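Local coordinates for protein serpin-12 (Manduca sexta, PDB 6CJ7) that is a serine protease inhibitor of the serpin family that controls the prophenoloxidase activation system in larval hemolymph, at residues 94-99 with 139-144; 100-105 with 126-131; 133-138 with 152-157; 163-168 with 311-316. All blocks are in the same frame, centred on the assembly; numbering follows the deposited sequence.

Contact 1: 94-99 with 139-144; sequences KTANNV and NSWIAS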
loop_
_atom_site.group_PDB
_atom_site.type_symbol
_atom_site.label_atom_id
_atom_site.label_comp_id
_atom_site.label_asym_id
_atom_site.label_seq_id
_atom_site.Cartn_x
_atom_site.Cartn_y
_atom_site.Cartn_z
ATOM N N LYS A 94 -4.129 1.999 10.090
ATOM C CA LYS A 94 -4.209 3.447 10.212
ATOM C C LYS A 94 -3.917 4.061 8.856
ATOM O O LYS A 94 -2.881 3.772 8.250
ATOM C CB LYS A 94 -3.226 3.988 11.255
ATOM C CG LYS A 94 -3.487 3.553 12.680
ATOM C CD LYS A 94 -4.753 4.189 13.215
ATOM C CE LYS A 94 -4.942 3.898 14.691
ATOM N NZ LYS A 94 -6.135 4.615 15.228
ATOM N N THR A 95 -4.832 4.896 8.371
ATOM C CA THR A 95 -4.636 5.560 7.093
ATOM C C THR A 95 -4.604 7.064 7.314
ATOM O O THR A 95 -5.261 7.594 8.218
ATOM C CB THR A 95 -5.726 5.205 6.080
ATOM O OG1 THR A 95 -7.009 5.541 6.621
ATOM C CG2 THR A 95 -5.686 3.720 5.748
ATOM N N ALA A 96 -3.805 7.746 6.501
ATOM C CA ALA A 96 -3.772 9.205 6.500
ATOM C C ALA A 96 -3.806 9.676 5.053
ATOM O O ALA A 96 -2.812 9.549 4.329
ATOM C CB ALA A 96 -2.537 9.742 7.221
ATOM N N ASN A 97 -4.951 10.216 4.636
ATOM C CA ASN A 97 -5.146 10.728 3.284
ATOM C C ASN A 97 -5.476 12.211 3.372
ATOM O O ASN A 97 -6.328 12.609 4.168
ATOM C CB ASN A 97 -6.282 9.977 2.563
ATOM C CG ASN A 97 -6.133 8.462 2.651
ATOM O OD1 ASN A 97 -5.156 7.904 2.155
ATOM N ND2 ASN A 97 -7.115 7.798 3.269
ATOM N N ASN A 98 -4.798 13.034 2.569
ATOM C CA ASN A 98 -5.139 14.456 2.589
ATOM C C ASN A 98 -4.647 15.121 1.314
ATOM O O ASN A 98 -3.717 14.651 0.653
ATOM C CB ASN A 98 -4.535 15.161 3.818
ATOM C CG ASN A 98 -5.438 16.249 4.396
ATOM O OD1 ASN A 98 -6.109 16.990 3.668
ATOM N ND2 ASN A 98 -5.441 16.367 5.722
ATOM N N VAL A 99 -5.279 16.242 0.988
ATOM C CA VAL A 99 -4.862 17.110 -0.111
ATOM C C VAL A 99 -4.594 18.475 0.507
ATOM O O VAL A 99 -5.521 19.134 0.994
ATOM C CB VAL A 99 -5.930 17.211 -1.211
ATOM C CG1 VAL A 99 -5.425 18.080 -2.372
ATOM C CG2 VAL A 99 -6.345 15.841 -1.710
ATOM N N ASN A 139 3.683 16.791 8.447
ATOM C CA ASN A 139 4.239 15.576 9.036
ATOM C C ASN A 139 3.621 15.286 10.396
ATOM O O ASN A 139 3.373 14.123 10.733
ATOM C CB ASN A 139 5.760 15.687 9.161
ATOM C CG ASN A 139 6.476 15.528 7.828
ATOM O OD1 ASN A 139 5.995 14.845 6.929
ATOM N ND2 ASN A 139 7.642 16.148 7.708
ATOM N N SER A 140 3.391 16.325 11.207
ATOM C CA SER A 140 2.769 16.114 12.512
ATOM C C SER A 140 1.356 15.566 12.366
ATOM O O SER A 140 0.938 14.695 13.140
ATOM C CB SER A 140 2.754 17.416 13.313
ATOM O OG SER A 140 4.032 17.699 13.846
ATOM N N TRP A 141 0.603 16.066 11.384
ATOM C CA TRP A 141 -0.731 15.532 11.143
ATOM C C TRP A 141 -0.666 14.068 10.725
ATOM O O TRP A 141 -1.431 13.234 11.229
ATOM C CB TRP A 141 -1.466 16.360 10.087
ATOM C CG TRP A 141 -2.810 15.786 9.779
ATOM C CD1 TRP A 141 -3.964 15.973 10.487
ATOM C CD2 TRP A 141 -3.135 14.892 8.711
ATOM N NE1 TRP A 141 -4.991 15.262 9.916
ATOM C CE2 TRP A 141 -4.510 14.588 8.825
ATOM C CE3 TRP A 141 -2.400 14.322 7.666
ATOM C CZ2 TRP A 141 -5.161 13.731 7.941
ATOM C CZ3 TRP A 141 -3.055 13.477 6.780
ATOM C CH2 TRP A 141 -4.419 13.188 6.927
ATOM N N ILE A 142 0.244 13.733 9.802
ATOM C CA ILE A 142 0.398 12.333 9.395
ATOM C C ILE A 142 0.748 11.468 10.596
ATOM O O ILE A 142 0.160 10.400 10.803
ATOM C CB ILE A 142 1.463 12.187 8.294
ATOM C CG1 ILE A 142 1.051 12.921 7.019
ATOM C CG2 ILE A 142 1.734 10.702 8.003
ATOM C CD1 ILE A 142 2.163 12.974 6.004
ATOM N N ALA A 143 1.722 11.911 11.402
ATOM C CA ALA A 143 2.105 11.134 12.576
ATOM C C ALA A 143 0.928 10.943 13.526
ATOM O O ALA A 143 0.767 9.866 14.116
ATOM C CB ALA A 143 3.271 11.813 13.289
ATOM N N SER A 144 0.085 11.972 13.676
ATOM C CA SER A 144 -1.069 11.869 14.564
ATOM C C SER A 144 -2.097 10.859 14.069
ATOM O O SER A 144 -2.896 10.362 14.869
ATOM C CB SER A 144 -1.731 13.240 14.734
ATOM O OG SER A 144 -2.426 13.631 13.563
#
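Trp141 lies against Ala96, Asn97 and Asn98, and its six-membered ring does nearly all the touching. Asn98 ND2 sits over one face of the indole, 3.5 Å from Trp141 CZ2 and offset toward the rim. The amide plane is steeply tilted to the ring, by 69°, so the two groups are not stacked. Asn98 CB adds an apolar touch to Trp141 CH2 at 3.7 Å. The other end of this amide is held by polar partners: Asn98 OD1 bonds to Thr124 OG1 and takes a weak bond from Val99 N at 2.9 Å. These bonds help fix the rotation that brings ND2 over the tryptophan. Asn97 O approaches Trp141 CH2 obliquely at 3.4 Å, while the Asn97 side chain turns away to Asn169 and Asp120. The methyl of Ala96 packs on Trp141 CZ3 at 3.8 Å and has Ile142 CG2 as a looser neighbour. Trp141 reaches the strand because its CG is trans to the backbone N (chi1 177°), which throws the indole out from the helix. One turn on, Ser144 OG bonds back to Trp141 O at 2.6 Å. Here helix 131-145, helix F in serpin terms, packs on strand 92-102 of sheet A, running roughly antiparallel to it (148° between the segment axes), a layering characteristic of the serpin fold.

Contact 2: 100-105 with 126-131; sequences FLSENF and TYFGKP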
loop_
_atom_site.group_PDB
_atom_site.type_symbol
_atom_site.label_atom_id
_atom_site.label_comp_id
_atom_site.label_asym_id
_atom_site.label_seq_id
_atom_site.Cartn_x
_atom_site.Cartn_y
_atom_site.Cartn_z
ATOM N N PHE A 100 -3.334 18.900 0.499
ATOM C CA PHE A 100 -2.941 20.175 1.078
ATOM C C PHE A 100 -2.857 21.191 -0.051
ATOM O O PHE A 100 -1.932 21.148 -0.868
ATOM C CB PHE A 100 -1.624 20.039 1.837
ATOM C CG PHE A 100 -1.727 19.144 3.045
ATOM C CD1 PHE A 100 -1.316 17.818 2.989
ATOM C CD2 PHE A 100 -2.255 19.632 4.235
ATOM C CE1 PHE A 100 -1.421 16.984 4.104
ATOM C CE2 PHE A 100 -2.369 18.806 5.353
ATOM C CZ PHE A 100 -1.950 17.482 5.285
ATOM N N LEU A 101 -3.849 22.074 -0.110
ATOM C CA LEU A 101 -4.022 23.020 -1.208
ATOM C C LEU A 101 -3.570 24.408 -0.772
ATOM O O LEU A 101 -4.067 24.944 0.228
ATOM C CB LEU A 101 -5.480 23.055 -1.656
ATOM C CG LEU A 101 -5.801 24.091 -2.717
ATOM C CD1 LEU A 101 -5.195 23.656 -4.033
ATOM C CD2 LEU A 101 -7.306 24.171 -2.821
ATOM N N SER A 102 -2.656 25.000 -1.542
ATOM C CA SER A 102 -2.163 26.334 -1.235
ATOM C C SER A 102 -3.305 27.326 -1.065
ATOM O O SER A 102 -4.282 27.307 -1.816
ATOM C CB SER A 102 -1.237 26.815 -2.352
ATOM O OG SER A 102 -1.048 28.213 -2.308
ATOM N N GLU A 103 -3.161 28.207 -0.075
ATOM C CA GLU A 103 -4.162 29.239 0.151
ATOM C C GLU A 103 -4.241 30.257 -0.980
ATOM O O GLU A 103 -5.113 31.127 -0.935
ATOM C CB GLU A 103 -3.895 29.951 1.473
ATOM C CG GLU A 103 -4.180 29.103 2.691
ATOM C CD GLU A 103 -4.061 29.893 3.971
ATOM O OE1 GLU A 103 -3.896 31.128 3.878
ATOM O OE2 GLU A 103 -4.134 29.285 5.060
ATOM N N ASN A 104 -3.364 30.180 -1.987
ATOM C CA ASN A 104 -3.577 30.964 -3.200
ATOM C C ASN A 104 -4.807 30.502 -3.977
ATOM O O ASN A 104 -5.319 31.256 -4.815
ATOM C CB ASN A 104 -2.345 30.898 -4.104
ATOM C CG ASN A 104 -1.145 31.600 -3.505
ATOM O OD1 ASN A 104 -1.282 32.628 -2.848
ATOM N ND2 ASN A 104 0.041 31.043 -3.728
ATOM N N PHE A 105 -5.297 29.294 -3.703
ATOM C CA PHE A 105 -6.451 28.716 -4.375
ATOM C C PHE A 105 -7.618 28.623 -3.402
ATOM O O PHE A 105 -7.430 28.346 -2.213
ATOM C CB PHE A 105 -6.113 27.324 -4.936
ATOM C CG PHE A 105 -5.116 27.364 -6.055
ATOM C CD1 PHE A 105 -3.757 27.419 -5.787
ATOM C CD2 PHE A 105 -5.538 27.399 -7.381
ATOM C CE1 PHE A 105 -2.835 27.491 -6.823
ATOM C CE2 PHE A 105 -4.624 27.464 -8.415
ATOM C CZ PHE A 105 -3.268 27.513 -8.134
ATOM N N THR A 126 -3.554 25.393 3.059
ATOM C CA THR A 126 -2.198 25.340 3.595
ATOM C C THR A 126 -1.393 26.520 3.074
ATOM O O THR A 126 -1.397 26.786 1.869
ATOM C CB THR A 126 -1.515 24.025 3.194
ATOM O OG1 THR A 126 -2.294 22.920 3.667
ATOM C CG2 THR A 126 -0.104 23.942 3.776
ATOM N N TYR A 127 -0.697 27.223 3.967
ATOM C CA TYR A 127 0.226 28.270 3.546
ATOM C C TYR A 127 1.612 27.652 3.415
ATOM O O TYR A 127 2.138 27.088 4.382
ATOM C CB TYR A 127 0.248 29.450 4.526
ATOM C CG TYR A 127 1.206 30.566 4.133
ATOM C CD1 TYR A 127 1.015 31.302 2.964
ATOM C CD2 TYR A 127 2.298 30.890 4.930
ATOM C CE1 TYR A 127 1.881 32.312 2.603
ATOM C CE2 TYR A 127 3.177 31.911 4.570
ATOM C CZ TYR A 127 2.961 32.619 3.405
ATOM O OH TYR A 127 3.828 33.637 3.036
ATOM N N PHE A 128 2.189 27.743 2.216
ATOM C CA PHE A 128 3.500 27.168 1.940
ATOM C C PHE A 128 4.623 28.200 1.963
ATOM O O PHE A 128 5.781 27.837 1.723
ATOM C CB PHE A 128 3.488 26.441 0.584
ATOM C CG PHE A 128 2.627 25.201 0.557
ATOM C CD1 PHE A 128 3.055 24.031 1.175
ATOM C CD2 PHE A 128 1.404 25.192 -0.094
ATOM C CE1 PHE A 128 2.265 22.881 1.150
ATOM C CE2 PHE A 128 0.611 24.047 -0.121
ATOM C CZ PHE A 128 1.045 22.888 0.504
ATOM N N GLY A 129 4.314 29.470 2.245
ATOM C CA GLY A 129 5.324 30.517 2.243
ATOM C C GLY A 129 6.387 30.366 3.310
ATOM O O GLY A 129 7.477 30.924 3.161
ATOM N N LYS A 130 6.087 29.645 4.393
ATOM C CA LYS A 130 7.084 29.226 5.374
ATOM C C LYS A 130 7.241 27.722 5.206
ATOM O O LYS A 130 6.495 26.938 5.822
ATOM C CB LYS A 130 6.688 29.576 6.811
ATOM C CG LYS A 130 6.713 31.067 7.128
ATOM C CD LYS A 130 6.272 31.349 8.561
ATOM C CE LYS A 130 6.313 32.832 8.899
ATOM N NZ LYS A 130 7.666 33.440 8.926
ATOM N N PRO A 131 8.187 27.273 4.373
ATOM C CA PRO A 131 8.230 25.844 4.012
ATOM C C PRO A 131 8.518 24.922 5.181
ATOM O O PRO A 131 7.931 23.838 5.237
ATOM C CB PRO A 131 9.357 25.782 2.966
ATOM C CG PRO A 131 9.481 27.174 2.436
ATOM C CD PRO A 131 9.123 28.087 3.578
HETATM O O HOH W 1 0.801 29.115 0.061
#
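Thr126 is tied to Leu101 and Glu103, at and just past the end of strand 92-102, through both of its backbone polar atoms. Its N donates to Leu101 O at 2.9 Å, and its O accepts from Glu103 N at 3.0 Å. The same Thr126 O receives a CA-H contact from Ser102 CA at 3.2 Å. The Thr126 hydroxyl bonds to Thr124 O. Its torsion (chi1 -58°) also sets OG1 at the edge of the Phe100 ring, near the ring plane and 3.3 Å from CD2. This is a parallel bridge, Ser102 with Thr126, at the end of the pairing between strand 123-126, at the edge of serpin sheet A, and its neighbour 92-102. Beyond it the chain turns away. Ser102 O accepts from Phe105 N in a type I turn, and Ser102 OG accepts from Asn104 N at 3.1 Å in an ST turn. A water on this hydroxyl also accepts from Phe128 N at 2.9 Å, so the water joins the two loops. The Phe128 ring points its edge at Phe100 O and Ser102 N. Those two atoms bond elsewhere, to Val166 N in strand 165-174 and to Gln164 O just before it. Phe128 CD2 rests on Ser102 CB at 3.8 Å.

Contact 3: 133-138 with 152-157; sequences LAAQNI and KLVSPD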
loop_
_atom_site.group_PDB
_atom_site.type_symbol
_atom_site.label_atom_id
_atom_site.label_comp_id
_atom_site.label_asym_id
_atom_site.label_seq_id
_atom_site.Cartn_x
_atom_site.Cartn_y
_atom_site.Cartn_z
ATOM N N LEU A 133 7.731 25.302 8.359
ATOM C CA LEU A 133 6.516 25.198 9.158
ATOM C C LEU A 133 5.471 24.331 8.470
ATOM O O LEU A 133 4.820 23.501 9.117
ATOM C CB LEU A 133 5.976 26.600 9.442
ATOM C CG LEU A 133 4.561 26.709 9.987
ATOM C CD1 LEU A 133 4.507 26.142 11.400
ATOM C CD2 LEU A 133 4.123 28.161 9.989
ATOM N N ALA A 134 5.303 24.501 7.157
ATOM C CA ALA A 134 4.330 23.705 6.416
ATOM C C ALA A 134 4.691 22.223 6.434
ATOM O O ALA A 134 3.834 21.364 6.686
ATOM C CB ALA A 134 4.227 24.204 4.976
ATOM N N ALA A 135 5.965 21.904 6.168
ATOM C CA ALA A 135 6.399 20.508 6.175
ATOM C C ALA A 135 6.185 19.876 7.541
ATOM O O ALA A 135 5.677 18.751 7.640
ATOM C CB ALA A 135 7.872 20.405 5.777
ATOM N N GLN A 136 6.535 20.593 8.611
ATOM C CA GLN A 136 6.379 20.005 9.936
ATOM C C GLN A 136 4.909 19.871 10.323
ATOM O O GLN A 136 4.528 18.900 10.985
ATOM C CB GLN A 136 7.150 20.815 10.968
ATOM C CG GLN A 136 8.534 20.256 11.187
ATOM C CD GLN A 136 9.442 21.257 11.824
ATOM O OE1 GLN A 136 10.592 21.436 11.415
ATOM N NE2 GLN A 136 8.927 21.941 12.825
ATOM N N ASN A 137 4.067 20.832 9.928
ATOM C CA ASN A 137 2.643 20.702 10.229
ATOM C C ASN A 137 2.025 19.515 9.500
ATOM O O ASN A 137 1.205 18.783 10.074
ATOM C CB ASN A 137 1.904 21.992 9.876
ATOM C CG ASN A 137 2.039 23.050 10.952
ATOM O OD1 ASN A 137 2.243 22.735 12.128
ATOM N ND2 ASN A 137 1.930 24.311 10.556
ATOM N N ILE A 138 2.409 19.299 8.245
ATOM C CA ILE A 138 1.887 18.150 7.507
ATOM C C ILE A 138 2.386 16.853 8.135
ATOM O O ILE A 138 1.610 15.918 8.358
ATOM C CB ILE A 138 2.272 18.241 6.022
ATOM C CG1 ILE A 138 1.483 19.381 5.349
ATOM C CG2 ILE A 138 2.000 16.911 5.326
ATOM C CD1 ILE A 138 2.033 19.777 3.983
ATOM N N LYS A 152 7.921 11.636 8.880
ATOM C CA LYS A 152 8.874 12.492 8.161
ATOM C C LYS A 152 8.716 12.347 6.649
ATOM O O LYS A 152 9.699 12.362 5.901
ATOM C CB LYS A 152 10.315 12.186 8.579
ATOM C CG LYS A 152 10.644 12.510 10.040
ATOM C CD LYS A 152 10.669 14.018 10.295
ATOM C CE LYS A 152 10.252 14.368 11.727
ATOM N NZ LYS A 152 11.240 13.939 12.761
ATOM N N LEU A 153 7.475 12.233 6.174
ATOM C CA LEU A 153 7.245 12.013 4.746
ATOM C C LEU A 153 7.564 13.253 3.912
ATOM O O LEU A 153 8.119 13.136 2.815
ATOM C CB LEU A 153 5.799 11.576 4.514
ATOM C CG LEU A 153 5.364 11.344 3.060
ATOM C CD1 LEU A 153 6.223 10.270 2.394
ATOM C CD2 LEU A 153 3.872 10.979 2.981
ATOM N N VAL A 154 7.202 14.445 4.393
ATOM C CA VAL A 154 7.346 15.680 3.624
ATOM C C VAL A 154 8.639 16.377 4.021
ATOM O O VAL A 154 8.909 16.576 5.215
ATOM C CB VAL A 154 6.146 16.618 3.839
ATOM C CG1 VAL A 154 6.332 17.916 3.048
ATOM C CG2 VAL A 154 4.851 15.934 3.440
ATOM N N SER A 155 9.457 16.795 2.982
ATOM C CA SER A 155 10.658 17.563 3.286
ATOM C C SER A 155 10.418 19.055 3.077
ATOM O O SER A 155 9.751 19.451 2.110
ATOM C CB SER A 155 11.831 17.124 2.409
ATOM O OG SER A 155 12.937 17.994 2.595
ATOM N N PRO A 156 10.947 19.900 3.963
ATOM C CA PRO A 156 10.814 21.352 3.752
ATOM C C PRO A 156 11.448 21.826 2.461
ATOM O O PRO A 156 11.029 22.851 1.909
ATOM C CB PRO A 156 11.518 21.956 4.978
ATOM C CG PRO A 156 11.573 20.853 5.984
ATOM C CD PRO A 156 11.647 19.573 5.216
ATOM N N ASP A 157 12.451 21.109 1.954
ATOM C CA ASP A 157 13.090 21.511 0.711
ATOM C C ASP A 157 12.228 21.228 -0.512
ATOM O O ASP A 157 12.533 21.743 -1.592
ATOM C CB ASP A 157 14.445 20.813 0.579
ATOM C CG ASP A 157 15.397 21.195 1.692
ATOM O OD1 ASP A 157 15.393 22.380 2.098
ATOM O OD2 ASP A 157 16.139 20.312 2.170
#
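Val154 O accepts a hydrogen bond from Asn139 ND2, which ties the loop to the helix one residue beyond Ile138. The side chain of Val154 meets the helix as well. Its two methyls are shared between two helix residues. CG1, trans to the backbone N (chi1 179°), lies 4.0 Å from Ala135 CB. CG2 points the other way and meets Ile138 CG2 at 3.6 Å. The two branched side chains cross at about a right angle, so they touch methyl to methyl and not along their lengths. Ala135 and Ile138 are one helix turn apart and face the loop together. Ala135 is the point of closest backbone approach. Its methyl sits against the Pro156 ring, 3.6 Å from Pro156 N and 3.7 Å from Pro156 CG. A side chain this small lets the proline come close to the helix. Pro156 begins a short 3-10 segment. Before it, Ser155 points its CB away from the helix, and its OG accepts from Asp157 N at 3.2 Å. This ST turn spans the start of the 3-10 segment. Across the two segments themselves, the packing is apolar. In the serpin fold this is the long return chain after helix F, running back along the helix toward sheet A. Leu159 of the same return chain covers Ala134, Ala135 and Val154. On the sheet side, Val154 and Leu153 rest on Leu319 of strand 317-326, so the loop is held between helix 131-145 and that strand.

Contact 4: 163-168 with 311-316; sequences TQMVMV and LSPQVS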
loop_
_atom_site.group_PDB
_atom_site.type_symbol
_atom_site.label_atom_id
_atom_site.label_comp_id
_atom_site.label_asym_id
_atom_site.label_seq_id
_atom_site.Cartn_x
_atom_site.Cartn_y
_atom_site.Cartn_z
ATOM N N THR A 163 4.602 26.343 -4.274
ATOM C CA THR A 163 3.896 25.072 -4.146
ATOM C C THR A 163 2.396 25.295 -4.218
ATOM O O THR A 163 1.862 26.200 -3.571
ATOM C CB THR A 163 4.258 24.402 -2.819
ATOM O OG1 THR A 163 5.671 24.179 -2.799
ATOM C CG2 THR A 163 3.506 23.072 -2.628
ATOM N N GLN A 164 1.718 24.465 -5.006
ATOM C CA GLN A 164 0.276 24.581 -5.181
ATOM C C GLN A 164 -0.498 23.507 -4.440
ATOM O O GLN A 164 -1.529 23.803 -3.825
ATOM C CB GLN A 164 -0.085 24.538 -6.670
ATOM C CG GLN A 164 0.551 25.690 -7.431
ATOM C CD GLN A 164 -0.112 25.963 -8.751
ATOM O OE1 GLN A 164 0.173 26.983 -9.391
ATOM N NE2 GLN A 164 -0.992 25.069 -9.174
ATOM N N MET A 165 -0.027 22.259 -4.463
ATOM C CA MET A 165 -0.823 21.164 -3.931
ATOM C C MET A 165 0.103 20.021 -3.548
ATOM O O MET A 165 0.903 19.576 -4.370
ATOM C CB MET A 165 -1.860 20.683 -4.961
ATOM C CG MET A 165 -2.914 19.786 -4.373
ATOM S SD MET A 165 -3.949 19.043 -5.661
ATOM C CE MET A 165 -4.041 20.317 -6.885
ATOM N N VAL A 166 -0.023 19.544 -2.316
ATOM C CA VAL A 166 0.730 18.394 -1.831
ATOM C C VAL A 166 -0.277 17.314 -1.477
ATOM O O VAL A 166 -1.111 17.500 -0.581
ATOM C CB VAL A 166 1.594 18.749 -0.616
ATOM C CG1 VAL A 166 2.273 17.478 -0.070
ATOM C CG2 VAL A 166 2.628 19.792 -0.981
ATOM N N MET A 167 -0.207 16.185 -2.173
ATOM C CA MET A 167 -1.064 15.054 -1.871
ATOM C C MET A 167 -0.300 14.041 -1.024
ATOM O O MET A 167 0.841 13.695 -1.348
ATOM C CB MET A 167 -1.572 14.437 -3.170
ATOM C CG MET A 167 -2.211 15.510 -4.084
ATOM S SD MET A 167 -3.219 14.757 -5.331
ATOM C CE MET A 167 -4.652 14.276 -4.375
ATOM N N VAL A 168 -0.918 13.590 0.068
ATOM C CA VAL A 168 -0.319 12.588 0.951
ATOM C C VAL A 168 -1.289 11.434 1.154
ATOM O O VAL A 168 -2.489 11.629 1.386
ATOM C CB VAL A 168 0.122 13.168 2.320
ATOM C CG1 VAL A 168 1.133 14.252 2.145
ATOM C CG2 VAL A 168 -1.059 13.662 3.126
ATOM N N LEU A 311 -7.782 29.973 -13.094
ATOM C CA LEU A 311 -6.676 29.023 -13.099
ATOM C C LEU A 311 -6.986 27.815 -12.230
ATOM O O LEU A 311 -7.544 27.940 -11.132
ATOM C CB LEU A 311 -5.383 29.671 -12.599
ATOM C CG LEU A 311 -4.803 30.822 -13.419
ATOM C CD1 LEU A 311 -3.520 31.306 -12.775
ATOM C CD2 LEU A 311 -4.558 30.397 -14.856
ATOM N N SER A 312 -6.572 26.646 -12.710
ATOM C CA SER A 312 -6.578 25.380 -11.996
ATOM C C SER A 312 -5.254 25.172 -11.270
ATOM O O SER A 312 -4.194 25.536 -11.787
ATOM C CB SER A 312 -6.807 24.228 -12.960
ATOM O OG SER A 312 -6.645 22.988 -12.291
ATOM N N PRO A 313 -5.266 24.590 -10.080
ATOM C CA PRO A 313 -4.012 24.111 -9.488
ATOM C C PRO A 313 -3.519 22.884 -10.235
ATOM O O PRO A 313 -4.222 22.290 -11.049
ATOM C CB PRO A 313 -4.406 23.767 -8.050
ATOM C CG PRO A 313 -5.850 23.319 -8.189
ATOM C CD PRO A 313 -6.449 24.181 -9.291
ATOM N N GLN A 314 -2.269 22.522 -9.972
ATOM C CA GLN A 314 -1.762 21.220 -10.387
ATOM C C GLN A 314 -1.100 20.556 -9.192
ATOM O O GLN A 314 -0.875 21.184 -8.152
ATOM C CB GLN A 314 -0.778 21.320 -11.562
ATOM C CG GLN A 314 0.548 21.966 -11.234
ATOM C CD GLN A 314 0.526 23.470 -11.380
ATOM O OE1 GLN A 314 -0.342 24.043 -12.070
ATOM N NE2 GLN A 314 1.463 24.130 -10.721
ATOM N N VAL A 315 -0.798 19.265 -9.347
ATOM C CA VAL A 315 -0.135 18.512 -8.281
ATOM C C VAL A 315 1.334 18.906 -8.237
ATOM O O VAL A 315 2.054 18.767 -9.233
ATOM C CB VAL A 315 -0.281 17.000 -8.487
ATOM C CG1 VAL A 315 0.484 16.251 -7.381
ATOM C CG2 VAL A 315 -1.765 16.592 -8.497
ATOM N N SER A 316 1.774 19.436 -7.096
ATOM C CA SER A 316 3.186 19.762 -6.928
ATOM C C SER A 316 3.974 18.583 -6.391
ATOM O O SER A 316 5.114 18.352 -6.823
ATOM C CB SER A 316 3.366 20.951 -5.979
ATOM O OG SER A 316 2.568 22.041 -6.396
HETATM O O HOH W 2 2.569 26.273 -11.235
#
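Ser316 carries the hydrogen bonds to Gln164 and Met165. Its OG accepts from two successive backbone groups, Gln164 N at 2.9 Å and Met165 N at 3.2 Å. Both bonds are fairly straight. With OG trans to the carbonyl carbon (chi1 -52°), hydroxyl and backbone N of Ser316 both face the 164-165 backbone. That N in turn donates to Met165 O at 2.9 Å. Three bonds thus join one serine to two neighbouring residues. The amide contact is less certain. The side chains of Gln164 and Gln314 lie close, with planes 32° apart. As modelled, the two NE2 atoms of Gln164 and Gln314 are 3.0 Å apart, donor against donor, so the amide orientations are doubtful. The apolar contacts come from the methionines. Met165 CE reaches the Pro313 ring, 3.7 Å from CB. Met167 SD meets Val315 CG2 at 3.9 Å, the side chains nearly perpendicular. The incoming loop runs at 82° to segment 163-168, then becomes strand 317-326, which pairs in parallel with strand 165-174. Direct pairing of these two strands of sheet A is consistent with a native serpin whose reactive loop has not inserted between them. Strand 92-102 flanks strand 165-174 on the other edge, and Leu46 and Leu50 of helix 40-51 pack on Met167.

Contacts 1 and 3 hold the same helix, 131-145, from two sides: contact 1 against strand 92-102, contact 3 against the returning chain. Both are buried and rest largely on side-chain packing across their segments. Contacts 2 and 4 are partly buried and lie about 9 Å apart between centres, where the strands give way to loops. There, backbone and serine hydroxyl bonds add to the packing; contact 4 has three across its segments and contact 2 has two. Contacts 1 and 2 share strand 92-102, whose neighbour, strand 165-174, enters contact 4. Phe100 of contact 2 joins the helix layer, touching Trp141 of contact 1 and Ile138 of contact 3. Val168 of contact 4 meets Trp141, Ile138 and Val154.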